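Local coordinates for oxidoreductase, NAD-binding/iron-sulfur cluster-binding protein (Nitratireductor pacificus pht-3B, PDB 6ZXU), which acts as a catabolic reductive dehalogenase, holding cobalamin and two 4Fe-4S clusters that probably serve the reductive removal of halogen from organohalides, at residues D76-A81 against N168-D173; R86-P91 against G196-D201; G221-P226 against F232-V237; P349-M354 against H477-S482; Y388-D393 against G461-H466. All coordinates share one frame; numbering follows the deposited sequence.

Interaction 1: residues D76-A81 against N168-D173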
# COMPACT_ATOMS: atom_id res chain seq x y z
N ASP A 76 -12.51 -2.86 -17.92
CA ASP A 76 -11.33 -3.16 -17.12
C ASP A 76 -11.60 -3.46 -15.64
O ASP A 76 -11.11 -4.45 -15.12
CB ASP A 76 -10.34 -1.99 -17.30
CG ASP A 76 -10.00 -1.74 -18.81
OD1 ASP A 76 -9.84 -2.81 -19.56
OD2 ASP A 76 -9.93 -0.56 -19.23
N VAL A 77 -12.39 -2.66 -14.97
CA VAL A 77 -12.75 -3.01 -13.59
C VAL A 77 -13.57 -4.25 -13.54
O VAL A 77 -13.49 -4.97 -12.55
CB VAL A 77 -13.39 -1.85 -12.80
CG1 VAL A 77 -12.36 -0.77 -12.60
CG2 VAL A 77 -14.60 -1.24 -13.52
N GLU A 78 -14.40 -4.47 -14.57
CA GLU A 78 -15.20 -5.73 -14.65
C GLU A 78 -14.29 -6.94 -14.80
O GLU A 78 -14.52 -7.97 -14.21
CB GLU A 78 -16.17 -5.67 -15.80
CG GLU A 78 -17.35 -4.74 -15.49
CD GLU A 78 -18.35 -4.66 -16.68
OE1 GLU A 78 -19.62 -4.62 -16.45
OE2 GLU A 78 -17.88 -4.73 -17.87
N GLU A 79 -13.22 -6.82 -15.54
CA GLU A 79 -12.31 -7.92 -15.66
C GLU A 79 -11.61 -8.26 -14.37
O GLU A 79 -11.43 -9.41 -14.05
CB GLU A 79 -11.27 -7.62 -16.75
CG GLU A 79 -10.38 -8.81 -16.94
CD GLU A 79 -9.18 -8.53 -17.84
OE1 GLU A 79 -8.81 -7.31 -18.00
OE2 GLU A 79 -8.59 -9.55 -18.38
N TYR A 80 -11.18 -7.24 -13.60
CA TYR A 80 -10.49 -7.55 -12.33
C TYR A 80 -11.50 -8.09 -11.30
O TYR A 80 -11.16 -8.95 -10.51
CB TYR A 80 -9.71 -6.31 -11.82
CG TYR A 80 -8.38 -6.17 -12.56
CD1 TYR A 80 -8.32 -5.54 -13.78
CD2 TYR A 80 -7.21 -6.63 -12.02
CE1 TYR A 80 -7.14 -5.44 -14.51
CE2 TYR A 80 -6.01 -6.55 -12.75
CZ TYR A 80 -6.00 -6.00 -13.99
OH TYR A 80 -4.81 -5.88 -14.73
N ALA A 81 -12.73 -7.61 -11.32
CA ALA A 81 -13.78 -8.20 -10.46
C ALA A 81 -13.97 -9.68 -10.76
O ALA A 81 -14.11 -10.48 -9.84
CB ALA A 81 -15.10 -7.42 -10.66
N ASN A 168 -18.71 3.83 -11.42
CA ASN A 168 -18.45 3.81 -9.99
C ASN A 168 -18.92 2.57 -9.30
O ASN A 168 -18.22 1.99 -8.47
CB ASN A 168 -19.03 5.07 -9.36
CG ASN A 168 -18.11 5.69 -8.34
OD1 ASN A 168 -17.36 4.99 -7.64
ND2 ASN A 168 -18.13 6.96 -8.26
N ALA A 169 -20.06 2.07 -9.69
CA ALA A 169 -20.57 0.84 -9.08
C ALA A 169 -19.74 -0.35 -9.42
O ALA A 169 -19.47 -1.19 -8.59
CB ALA A 169 -22.01 0.60 -9.52
N ALA A 170 -19.26 -0.41 -10.65
CA ALA A 170 -18.32 -1.49 -11.06
C ALA A 170 -16.91 -1.36 -10.45
O ALA A 170 -16.34 -2.31 -9.99
CB ALA A 170 -18.21 -1.52 -12.58
N ARG A 171 -16.39 -0.14 -10.41
CA ARG A 171 -15.16 0.18 -9.68
C ARG A 171 -15.28 -0.22 -8.20
O ARG A 171 -14.43 -0.89 -7.65
CB ARG A 171 -14.87 1.67 -9.84
CG ARG A 171 -13.71 2.26 -9.03
CD ARG A 171 -14.29 2.84 -7.77
NE ARG A 171 -13.42 3.66 -6.94
CZ ARG A 171 -13.61 3.80 -5.65
NH1 ARG A 171 -14.66 3.26 -5.05
NH2 ARG A 171 -12.81 4.57 -4.95
N THR A 172 -16.34 0.20 -7.57
CA THR A 172 -16.53 -0.10 -6.16
C THR A 172 -16.87 -1.59 -5.95
O THR A 172 -16.39 -2.20 -4.99
CB THR A 172 -17.57 0.83 -5.60
OG1 THR A 172 -17.23 2.20 -5.94
CG2 THR A 172 -17.65 0.67 -4.11
N ASP A 173 -17.65 -2.20 -6.83
CA ASP A 173 -17.78 -3.68 -6.78
C ASP A 173 -16.46 -4.41 -6.84
O ASP A 173 -16.24 -5.41 -6.13
CB ASP A 173 -18.73 -4.20 -7.88
CG ASP A 173 -20.20 -4.06 -7.54
OD1 ASP A 173 -20.57 -3.77 -6.35
OD2 ASP A 173 -21.02 -4.19 -8.46
O HOH W 1 -16.65 -4.49 -11.50
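Val77 has CG1 beside its backbone N and trans to its carbonyl carbon (chi1 -67°), which places CG2 between N and C and aims it at the neighbouring helix. There CG2 packs 3.7 Å from Ala170 CB and rests 3.8 Å from the backbone N of Arg171. Glu78 adds only the aliphatic part of its side chain, CG lying 4.4 Å from Ala170 CB. The two segments form a helix-helix pair, helix 74-85 beside the first turns of helix 168-190, with N-to-C directions only 28° apart and segment axes 8.6 Å from each other. Ala170, with only a methyl, occupies the interface at this spacing. A water spans the helices, donating to Ala170 O at 2.7 Å and, in a weak bond of 3.4 Å, to Val77 O. Arg171 shows Val77 mainly its backbone, since its CB points away from helix 74-85. Its NH1 donates to Thr172 OG1, and its NH2 bonds to Tyr389 O at the end of helix 376-390. Thr172 OG1 in turn donates to Asn168 O at 2.7 Å, approaching that carbonyl from the face opposite Thr172 N.

Interaction 2: residues R86-P91 against G196-D201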
# COMPACT_ATOMS: atom_id res chain seq x y z
N ARG A 86 -12.99 -15.60 -8.55
CA ARG A 86 -12.42 -16.96 -8.46
C ARG A 86 -11.92 -17.27 -7.07
O ARG A 86 -11.70 -18.43 -6.73
CB ARG A 86 -11.25 -17.11 -9.48
CG ARG A 86 -11.70 -16.61 -10.85
CD ARG A 86 -10.93 -17.03 -12.07
NE ARG A 86 -9.47 -16.96 -11.95
CZ ARG A 86 -8.65 -17.99 -11.72
NH1 ARG A 86 -7.32 -17.77 -11.68
NH2 ARG A 86 -9.14 -19.22 -11.51
N PHE A 87 -11.72 -16.27 -6.23
CA PHE A 87 -11.14 -16.55 -4.92
C PHE A 87 -12.12 -16.26 -3.73
O PHE A 87 -11.68 -16.21 -2.56
CB PHE A 87 -9.82 -15.75 -4.76
CG PHE A 87 -8.89 -15.89 -5.94
CD1 PHE A 87 -8.31 -17.14 -6.20
CD2 PHE A 87 -8.68 -14.87 -6.81
CE1 PHE A 87 -7.55 -17.35 -7.33
CE2 PHE A 87 -7.88 -15.06 -7.91
CZ PHE A 87 -7.31 -16.29 -8.17
N LEU A 88 -13.39 -16.08 -4.04
CA LEU A 88 -14.44 -15.93 -3.02
C LEU A 88 -14.69 -17.24 -2.29
O LEU A 88 -15.15 -17.26 -1.14
CB LEU A 88 -15.71 -15.45 -3.66
CG LEU A 88 -15.67 -14.12 -4.30
CD1 LEU A 88 -16.96 -13.83 -5.04
CD2 LEU A 88 -15.41 -12.96 -3.34
N ASP A 89 -14.31 -18.36 -2.90
CA ASP A 89 -14.22 -19.61 -2.12
C ASP A 89 -12.94 -20.34 -2.46
O ASP A 89 -12.22 -19.96 -3.37
CB ASP A 89 -15.37 -20.53 -2.47
CG ASP A 89 -15.85 -21.42 -1.22
OD1 ASP A 89 -15.03 -21.67 -0.24
OD2 ASP A 89 -17.07 -21.86 -1.30
N GLY A 90 -12.61 -21.32 -1.67
CA GLY A 90 -11.34 -21.99 -1.78
C GLY A 90 -11.19 -23.11 -0.76
O GLY A 90 -12.04 -23.36 0.09
N PRO A 91 -10.03 -23.74 -0.78
CA PRO A 91 -9.72 -24.72 0.25
C PRO A 91 -9.66 -24.16 1.68
O PRO A 91 -9.18 -23.03 1.93
CB PRO A 91 -8.31 -25.22 -0.14
CG PRO A 91 -7.70 -24.11 -0.92
CD PRO A 91 -8.87 -23.42 -1.63
N GLY A 196 -17.04 -15.50 0.22
CA GLY A 196 -17.21 -14.10 -0.05
C GLY A 196 -18.31 -13.89 -1.05
O GLY A 196 -18.60 -14.77 -1.87
N HIS A 197 -18.93 -12.75 -0.95
CA HIS A 197 -20.04 -12.39 -1.80
C HIS A 197 -19.97 -10.96 -2.18
O HIS A 197 -19.61 -10.10 -1.33
CB HIS A 197 -21.42 -12.66 -1.07
CG HIS A 197 -21.53 -13.98 -0.39
ND1 HIS A 197 -22.25 -15.04 -0.89
CD2 HIS A 197 -21.00 -14.41 0.77
CE1 HIS A 197 -22.18 -16.06 -0.06
NE2 HIS A 197 -21.43 -15.70 0.96
N PHE A 198 -20.38 -10.62 -3.39
CA PHE A 198 -20.57 -9.24 -3.76
C PHE A 198 -21.53 -9.26 -4.92
O PHE A 198 -22.02 -10.32 -5.30
CB PHE A 198 -19.24 -8.55 -4.11
CG PHE A 198 -18.72 -8.88 -5.49
CD1 PHE A 198 -18.27 -10.14 -5.74
CD2 PHE A 198 -18.70 -7.94 -6.50
CE1 PHE A 198 -17.83 -10.46 -7.00
CE2 PHE A 198 -18.22 -8.24 -7.75
CZ PHE A 198 -17.85 -9.53 -8.01
N SER A 199 -21.89 -8.09 -5.40
CA SER A 199 -22.95 -8.03 -6.42
C SER A 199 -22.76 -9.01 -7.61
O SER A 199 -23.69 -9.59 -8.08
CB SER A 199 -23.03 -6.62 -6.93
OG SER A 199 -23.99 -6.61 -7.94
N GLY A 200 -21.53 -9.10 -8.11
CA GLY A 200 -21.17 -9.96 -9.19
C GLY A 200 -21.25 -11.46 -8.94
O GLY A 200 -21.35 -12.22 -9.90
N ASP A 201 -21.29 -11.90 -7.67
CA ASP A 201 -21.39 -13.29 -7.30
C ASP A 201 -21.78 -13.35 -5.85
O ASP A 201 -20.92 -13.27 -4.95
CB ASP A 201 -20.05 -14.01 -7.53
CG ASP A 201 -20.14 -15.56 -7.34
OD1 ASP A 201 -20.62 -16.03 -6.30
OD2 ASP A 201 -19.71 -16.32 -8.25
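Leu88 and Gly196 are joined by one backbone hydrogen bond, from Gly196 N to Leu88 O at 2.9 Å. It is nearly straight at hydrogen (166°), although the donor is tilted 24° from the carbonyl plane. The bond ties the loop following helix 74-85 to strand 194-198, an outer strand of the four-stranded antiparallel sheet 121-126, 142-149, 232-239 and 194-198. The apolar part belongs to the Leu88 side chain, whose CG, beside the backbone N (chi1 -63°), lays it along the Gly196 backbone: CB is 3.5 Å from Gly196 O, and the CD2 branch sits 3.9 Å from Gly196 CA. With no side chain on Gly196, leucine can lie directly on the strand. The other branch, CD1, meets Phe198 CD1 at 4.0 Å, coming in at the ring edge close to its plane. CD1 also lies 4.0 Å from Asp201 CB, the two side chains passing in opposite directions. The aspartate's carboxylate pairs with Arg195. Phe198 and Asp201 are the ends of a type I turn, closed by Asp201 N to Phe198 O at 2.9 Å; inside it Gly200 N stands 3.4 Å above one face of the Phe198 ring. Leu88 O also accepts from Arg188 NH1 and, weakly, from Ser184 OG of helix 168-190, so this carbonyl is well satisfied, and the arginine's charge would be expected to polarise it.

Interaction 3: residues G221-P226 against F232-V237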
# COMPACT_ATOMS: atom_id res chain seq x y z
N GLY A 221 -36.77 2.41 -1.30
CA GLY A 221 -36.24 1.15 -1.83
C GLY A 221 -34.76 1.09 -2.14
O GLY A 221 -34.32 0.15 -2.80
N VAL A 222 -34.00 2.12 -1.72
CA VAL A 222 -32.54 2.19 -1.97
C VAL A 222 -31.87 2.31 -0.63
O VAL A 222 -32.33 3.03 0.24
CB VAL A 222 -32.15 3.40 -2.85
CG1 VAL A 222 -30.71 3.32 -3.26
CG2 VAL A 222 -32.97 3.44 -4.13
N LEU A 223 -30.78 1.59 -0.44
CA LEU A 223 -29.96 1.69 0.76
C LEU A 223 -29.27 3.03 0.87
O LEU A 223 -28.85 3.59 -0.12
CB LEU A 223 -28.90 0.62 0.77
CG LEU A 223 -29.35 -0.81 0.91
CD1 LEU A 223 -28.10 -1.66 0.85
CD2 LEU A 223 -30.11 -1.03 2.21
N VAL A 224 -29.26 3.55 2.09
CA VAL A 224 -28.65 4.83 2.44
C VAL A 224 -27.80 4.60 3.68
O VAL A 224 -28.27 4.10 4.68
CB VAL A 224 -29.68 5.95 2.71
CG1 VAL A 224 -28.96 7.21 3.16
CG2 VAL A 224 -30.47 6.31 1.46
N ALA A 225 -26.51 4.87 3.60
CA ALA A 225 -25.62 4.63 4.77
C ALA A 225 -25.24 5.93 5.36
O ALA A 225 -24.92 6.86 4.61
CB ALA A 225 -24.36 3.87 4.34
N PRO A 226 -25.31 6.05 6.69
CA PRO A 226 -24.76 7.26 7.32
C PRO A 226 -23.29 7.47 6.88
O PRO A 226 -22.55 6.49 6.72
CB PRO A 226 -24.82 6.94 8.84
CG PRO A 226 -24.79 5.47 8.90
CD PRO A 226 -25.59 5.02 7.69
N PHE A 232 -22.25 3.80 -2.30
CA PHE A 232 -21.41 2.74 -1.83
C PHE A 232 -21.88 1.41 -2.49
O PHE A 232 -22.96 1.35 -3.07
CB PHE A 232 -21.47 2.61 -0.30
CG PHE A 232 -22.83 2.26 0.21
CD1 PHE A 232 -23.76 3.25 0.45
CD2 PHE A 232 -23.21 0.95 0.37
CE1 PHE A 232 -25.04 2.93 0.90
CE2 PHE A 232 -24.49 0.63 0.84
CZ PHE A 232 -25.39 1.60 1.10
N ARG A 233 -21.05 0.38 -2.36
CA ARG A 233 -21.36 -0.97 -2.69
C ARG A 233 -20.97 -1.87 -1.57
O ARG A 233 -20.19 -1.46 -0.70
CB ARG A 233 -20.71 -1.42 -4.02
CG ARG A 233 -20.99 -0.49 -5.16
CD ARG A 233 -22.44 -0.54 -5.69
NE ARG A 233 -22.66 -1.80 -6.38
CZ ARG A 233 -23.75 -2.12 -7.07
NH1 ARG A 233 -24.77 -1.31 -7.22
NH2 ARG A 233 -23.77 -3.29 -7.68
N LEU A 234 -21.54 -3.10 -1.57
CA LEU A 234 -21.39 -4.07 -0.47
C LEU A 234 -20.62 -5.32 -0.80
O LEU A 234 -20.66 -5.79 -1.91
CB LEU A 234 -22.76 -4.54 0.01
CG LEU A 234 -23.68 -3.44 0.52
CD1 LEU A 234 -25.12 -3.98 0.58
CD2 LEU A 234 -23.20 -2.98 1.89
N GLY A 235 -19.89 -5.83 0.20
CA GLY A 235 -19.33 -7.15 0.17
C GLY A 235 -19.73 -7.83 1.49
O GLY A 235 -19.99 -7.17 2.49
N VAL A 236 -19.77 -9.15 1.47
CA VAL A 236 -20.14 -10.01 2.62
C VAL A 236 -19.22 -11.21 2.66
O VAL A 236 -18.82 -11.76 1.63
CB VAL A 236 -21.60 -10.48 2.53
CG1 VAL A 236 -21.88 -11.47 3.64
CG2 VAL A 236 -22.55 -9.29 2.57
N VAL A 237 -18.81 -11.57 3.85
CA VAL A 237 -18.21 -12.87 4.07
C VAL A 237 -19.15 -13.65 5.02
O VAL A 237 -19.40 -13.23 6.16
CB VAL A 237 -16.83 -12.75 4.70
CG1 VAL A 237 -16.26 -14.11 4.99
CG2 VAL A 237 -15.88 -11.96 3.77
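Leu223 and Ala225 pack on Phe232 and Leu234 where a beta hairpin, strands 217-219 and 222-224, meets the start of strand 232-239 of the four-stranded antiparallel sheet. The strand segments run almost perpendicular, at 95°, with axes 9.1 Å apart, so the contact is made mainly by side chains. Alternation along the chain, continuing past the strand end to Ala225, selects them: CB of Leu223 and of Ala225 points toward the sheet strand while that of Val224 points away, and those of Phe232 and Leu234 point back. Phe232 holds CG between its own N and carbonyl carbon (chi1 63°), which carries the ring's far end to the hairpin. CZ then lies 3.7 Å from Leu223 CB, and CE1 is 3.6 Å from Ala225 CB. Leu223 keeps CG beside its backbone N (chi1 -67°) and extends beyond it, so that CD1 touches Leu234 CD1 at 3.8 Å, the two leucines crossing at about a right angle. Helix 206-212 also borders this apolar layer, Ala207 and Val211 touching Leu223 and Ala210 touching Leu234. Strand 142-149 supplies Ala147 against both Phe232 and Leu234. Besides the methyl of Ala225, Phe232 CE1 meets the main chain, lying 3.6 Å from Ala225 N.

Interaction 4: residues P349-M354 against H477-S482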
# COMPACT_ATOMS: atom_id res chain seq x y z
N PRO A 349 -3.30 -15.40 -3.65
CA PRO A 349 -3.90 -15.78 -4.95
C PRO A 349 -4.23 -14.57 -5.83
O PRO A 349 -4.05 -14.63 -7.05
CB PRO A 349 -5.22 -16.49 -4.55
CG PRO A 349 -4.98 -16.95 -3.14
CD PRO A 349 -4.06 -15.96 -2.51
N LEU A 350 -4.67 -13.47 -5.23
CA LEU A 350 -4.99 -12.28 -6.00
C LEU A 350 -3.70 -11.69 -6.60
O LEU A 350 -3.63 -11.41 -7.79
CB LEU A 350 -5.68 -11.22 -5.16
CG LEU A 350 -7.14 -11.43 -4.76
CD1 LEU A 350 -7.25 -12.58 -3.78
CD2 LEU A 350 -7.77 -10.15 -4.14
N ILE A 351 -2.66 -11.62 -5.80
CA ILE A 351 -1.38 -11.10 -6.21
C ILE A 351 -0.82 -11.95 -7.37
O ILE A 351 -0.41 -11.42 -8.39
CB ILE A 351 -0.39 -11.05 -5.00
CG1 ILE A 351 -0.76 -9.96 -4.05
CG2 ILE A 351 1.01 -10.83 -5.52
CD1 ILE A 351 0.02 -10.01 -2.74
N GLN A 352 -0.77 -13.24 -7.20
CA GLN A 352 -0.16 -14.08 -8.24
C GLN A 352 -0.93 -14.09 -9.55
O GLN A 352 -0.36 -14.12 -10.62
CB GLN A 352 0.06 -15.49 -7.73
CG GLN A 352 1.14 -15.63 -6.70
CD GLN A 352 1.12 -17.06 -6.09
OE1 GLN A 352 0.10 -17.81 -6.14
NE2 GLN A 352 2.26 -17.45 -5.47
N ASN A 353 -2.23 -14.08 -9.47
CA ASN A 353 -3.04 -14.16 -10.65
C ASN A 353 -3.31 -12.88 -11.35
O ASN A 353 -3.97 -12.87 -12.37
CB ASN A 353 -4.31 -14.90 -10.35
CG ASN A 353 -4.03 -16.39 -10.10
OD1 ASN A 353 -3.85 -17.16 -11.05
ND2 ASN A 353 -3.92 -16.78 -8.83
N MET A 354 -2.87 -11.76 -10.79
CA MET A 354 -2.87 -10.51 -11.53
C MET A 354 -1.70 -10.42 -12.51
O MET A 354 -1.73 -9.63 -13.46
CB MET A 354 -2.89 -9.30 -10.59
CG MET A 354 -4.26 -8.99 -10.00
SD MET A 354 -4.32 -7.44 -9.05
CE MET A 354 -3.36 -7.86 -7.57
N HIS A 477 4.09 -2.97 -13.37
CA HIS A 477 5.28 -3.52 -12.78
C HIS A 477 5.10 -3.69 -11.29
O HIS A 477 5.20 -2.74 -10.52
CB HIS A 477 6.43 -2.56 -13.12
CG HIS A 477 6.63 -2.36 -14.58
ND1 HIS A 477 7.35 -3.20 -15.37
CD2 HIS A 477 6.21 -1.36 -15.39
CE1 HIS A 477 7.37 -2.74 -16.60
NE2 HIS A 477 6.70 -1.62 -16.63
N SER A 478 4.80 -4.91 -10.89
CA SER A 478 4.38 -5.28 -9.54
C SER A 478 5.49 -5.93 -8.74
O SER A 478 6.57 -6.19 -9.23
CB SER A 478 3.17 -6.22 -9.64
OG SER A 478 3.60 -7.47 -10.18
N ASN A 479 5.21 -6.21 -7.47
CA ASN A 479 6.16 -6.93 -6.64
C ASN A 479 6.44 -8.33 -7.26
O ASN A 479 7.52 -8.84 -7.14
CB ASN A 479 5.63 -7.12 -5.20
CG ASN A 479 4.41 -8.09 -5.11
OD1 ASN A 479 3.29 -7.85 -5.74
ND2 ASN A 479 4.57 -9.15 -4.31
N ALA A 480 5.41 -8.91 -7.86
CA ALA A 480 5.49 -10.26 -8.43
C ALA A 480 6.21 -10.28 -9.77
O ALA A 480 6.83 -11.28 -10.12
CB ALA A 480 4.13 -10.86 -8.57
N HIS A 481 6.21 -9.15 -10.46
CA HIS A 481 6.91 -9.07 -11.73
C HIS A 481 7.07 -7.65 -12.17
O HIS A 481 6.11 -7.01 -12.60
CB HIS A 481 6.13 -9.86 -12.78
CG HIS A 481 6.89 -10.06 -14.06
ND1 HIS A 481 7.10 -9.04 -14.97
CD2 HIS A 481 7.51 -11.14 -14.54
CE1 HIS A 481 7.82 -9.50 -15.97
NE2 HIS A 481 8.08 -10.77 -15.73
N SER A 482 8.28 -7.14 -12.03
CA SER A 482 8.63 -5.81 -12.57
C SER A 482 9.76 -5.95 -13.55
O SER A 482 10.73 -6.71 -13.30
CB SER A 482 9.12 -4.85 -11.47
OG SER A 482 8.09 -4.43 -10.61
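Ile351 leaves its helix with CB directed toward Asn479 and Ala480, and its two branches then part. The methyl CG2, trans to the backbone N, does the touching: it lies 3.8 Å from Asn479 OD1. Ala480 CB is a looser neighbour, 4.4 Å from Ile351 CG2. The longer branch, CG1 and then CD1, stretches on beyond CB without touching segment 477-482; the isoleucine as a whole also packs on Met450 and Met454. Asn479 crosses it at about a right angle, with CG between the backbone N and the carbonyl carbon (chi1 68°), which brings the amide to the methyl in van der Waals contact. The loop is shaped by an ST motif, in which Ser478 OG accepts from His481 N at 3.1 Å. Ser482 OG donates to Ser478 O at 2.7 Å from above the carbonyl plane, and is also hydrogen-bonded to His486, a cobalamin-binding residue. Ser482 touches the cofactor, whereas the Asn479 side chain stays about 6 Å from it. The contact thus sets the C-terminal part of helix 342-354, beside helix 445-469, against the loop that leads from strand 474-477 to helix 486-492.

Interaction 5: residues Y388-D393 against G461-H466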
# COMPACT_ATOMS: atom_id res chain seq x y z
N TYR A 388 -6.33 8.50 -8.52
CA TYR A 388 -6.96 8.90 -7.24
C TYR A 388 -8.34 8.28 -7.09
O TYR A 388 -8.66 7.69 -6.07
CB TYR A 388 -6.96 10.41 -7.07
CG TYR A 388 -5.55 10.96 -6.94
CD1 TYR A 388 -4.70 10.55 -5.89
CD2 TYR A 388 -5.08 11.91 -7.80
CE1 TYR A 388 -3.43 11.04 -5.79
CE2 TYR A 388 -3.78 12.44 -7.69
CZ TYR A 388 -2.96 11.99 -6.70
OH TYR A 388 -1.68 12.49 -6.54
N TYR A 389 -9.06 8.22 -8.19
CA TYR A 389 -10.35 7.55 -8.23
C TYR A 389 -10.30 6.11 -7.83
O TYR A 389 -11.21 5.59 -7.19
CB TYR A 389 -10.94 7.66 -9.68
CG TYR A 389 -12.18 6.88 -9.94
CD1 TYR A 389 -13.41 7.19 -9.31
CD2 TYR A 389 -12.17 5.86 -10.85
CE1 TYR A 389 -14.59 6.50 -9.63
CE2 TYR A 389 -13.34 5.19 -11.19
CZ TYR A 389 -14.55 5.52 -10.55
OH TYR A 389 -15.65 4.82 -10.90
N LEU A 390 -9.26 5.43 -8.27
CA LEU A 390 -9.12 4.01 -8.03
C LEU A 390 -8.51 3.73 -6.69
O LEU A 390 -8.53 2.59 -6.23
CB LEU A 390 -8.27 3.35 -9.15
CG LEU A 390 -8.87 3.36 -10.56
CD1 LEU A 390 -7.83 2.98 -11.58
CD2 LEU A 390 -10.01 2.35 -10.57
N GLY A 391 -7.95 4.72 -6.05
CA GLY A 391 -7.46 4.56 -4.64
C GLY A 391 -6.00 4.85 -4.37
O GLY A 391 -5.51 4.54 -3.28
N ALA A 392 -5.27 5.40 -5.34
CA ALA A 392 -3.88 5.78 -5.05
C ALA A 392 -3.80 6.89 -4.03
O ALA A 392 -4.67 7.74 -3.95
CB ALA A 392 -3.17 6.17 -6.35
N ASP A 393 -2.75 6.92 -3.22
CA ASP A 393 -2.44 8.03 -2.33
C ASP A 393 -1.62 9.18 -2.97
O ASP A 393 -1.85 10.31 -2.66
CB ASP A 393 -1.76 7.52 -1.05
CG ASP A 393 -2.76 6.55 -0.22
OD1 ASP A 393 -3.90 7.00 0.06
OD2 ASP A 393 -2.46 5.34 -0.01
N GLY A 461 -2.96 -2.21 -12.80
CA GLY A 461 -3.45 -3.16 -13.79
C GLY A 461 -4.61 -2.58 -14.54
O GLY A 461 -4.68 -2.64 -15.75
N VAL A 462 -5.54 -1.98 -13.81
CA VAL A 462 -6.71 -1.33 -14.41
C VAL A 462 -6.28 -0.16 -15.28
O VAL A 462 -6.74 0.02 -16.40
CB VAL A 462 -7.71 -0.88 -13.31
CG1 VAL A 462 -8.71 0.06 -13.90
CG2 VAL A 462 -8.45 -2.07 -12.78
N MET A 463 -5.37 0.67 -14.79
CA MET A 463 -4.95 1.87 -15.50
C MET A 463 -4.22 1.53 -16.79
O MET A 463 -4.47 2.15 -17.82
CB MET A 463 -4.10 2.75 -14.60
CG MET A 463 -4.96 3.44 -13.52
SD MET A 463 -3.95 4.34 -12.34
CE MET A 463 -3.56 5.82 -13.28
N ALA A 464 -3.29 0.62 -16.73
CA ALA A 464 -2.59 0.16 -17.91
C ALA A 464 -3.55 -0.46 -18.92
O ALA A 464 -3.42 -0.23 -20.13
CB ALA A 464 -1.51 -0.81 -17.53
N ALA A 465 -4.56 -1.20 -18.46
CA ALA A 465 -5.59 -1.77 -19.38
C ALA A 465 -6.36 -0.71 -20.07
O ALA A 465 -6.65 -0.81 -21.28
CB ALA A 465 -6.54 -2.69 -18.64
N HIS A 466 -6.61 0.42 -19.40
CA HIS A 466 -7.28 1.52 -20.03
C HIS A 466 -6.46 2.20 -21.06
O HIS A 466 -6.92 2.56 -22.14
CB HIS A 466 -7.82 2.55 -19.00
CG HIS A 466 -8.75 3.56 -19.59
ND1 HIS A 466 -9.94 3.21 -20.21
CD2 HIS A 466 -8.68 4.90 -19.65
CE1 HIS A 466 -10.54 4.30 -20.65
NE2 HIS A 466 -9.79 5.34 -20.33
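A Schellman motif closes helix 376-390, and Leu390 beside it packs against the side of helix 445-469 at Val462 and Met463. Gly391, with a phi of 123° that glycine adopts readily, turns the chain out of the helix, and its N makes a weak 3.1 Å bond back to Tyr388 O. CB of Leu390 points at the other helix, and a chi1 of -65° with an extended chi2 sends CD1 forward as the atom that makes the closest contacts. It lies 3.5 Å from Met463 CG, tighter than an ordinary carbon-carbon contact, and 3.8 Å from Val462 CG1. Met463 SD is a looser neighbour, 4.2 Å from Leu390 CD1, as is Leu390 CD2 of Val462 CG1. The backbones stay well apart, the nearest CA pair, Leu390 and Val462, being 8.7 Å from each other. Leu390 and Met463 lie alongside and run in opposite directions. The methionine chain is straight as far as SD and bends at chi3 (78°), and it is CG that meets the leucine. Val462 also packs on Val77 and Tyr80 of helix 74-85, while Met463 reaches Met426 and Phe519 in strands 422-429 and 514-521. The contact between the segments is wholly apolar and buried, resting on close methyl and methylene packing. Polarity returns at the helix end behind it, where Leu390 O bonds to Arg175 NH2, a positive charge that probably suits the negative pole of the helix dipole.

Along the chain, interactions 1 and 2 interlock, their segments alternating; interaction 3 follows, and interaction 5 falls between the two segments of interaction 4. Interactions 1 and 5 are closest, centres 11 Å apart, and join helices 74-85, 168-190, 376-390 and 445-469 into one packed group. Interactions 2 and 3 share a sheet through neighbouring strands 194-198 and 232-239; the Asp173-Arg233 salt bridge ties interaction 1 to interaction 3. Phe87 packs on helix 342-354, connecting interaction 2 with interaction 4, which leads to the cobalamin pocket. Strand order 1-2-4-3 recurs in the sheet of strands 394-399, 422-429, 474-477 and 514-521, consistent with two related halves meeting through these helices.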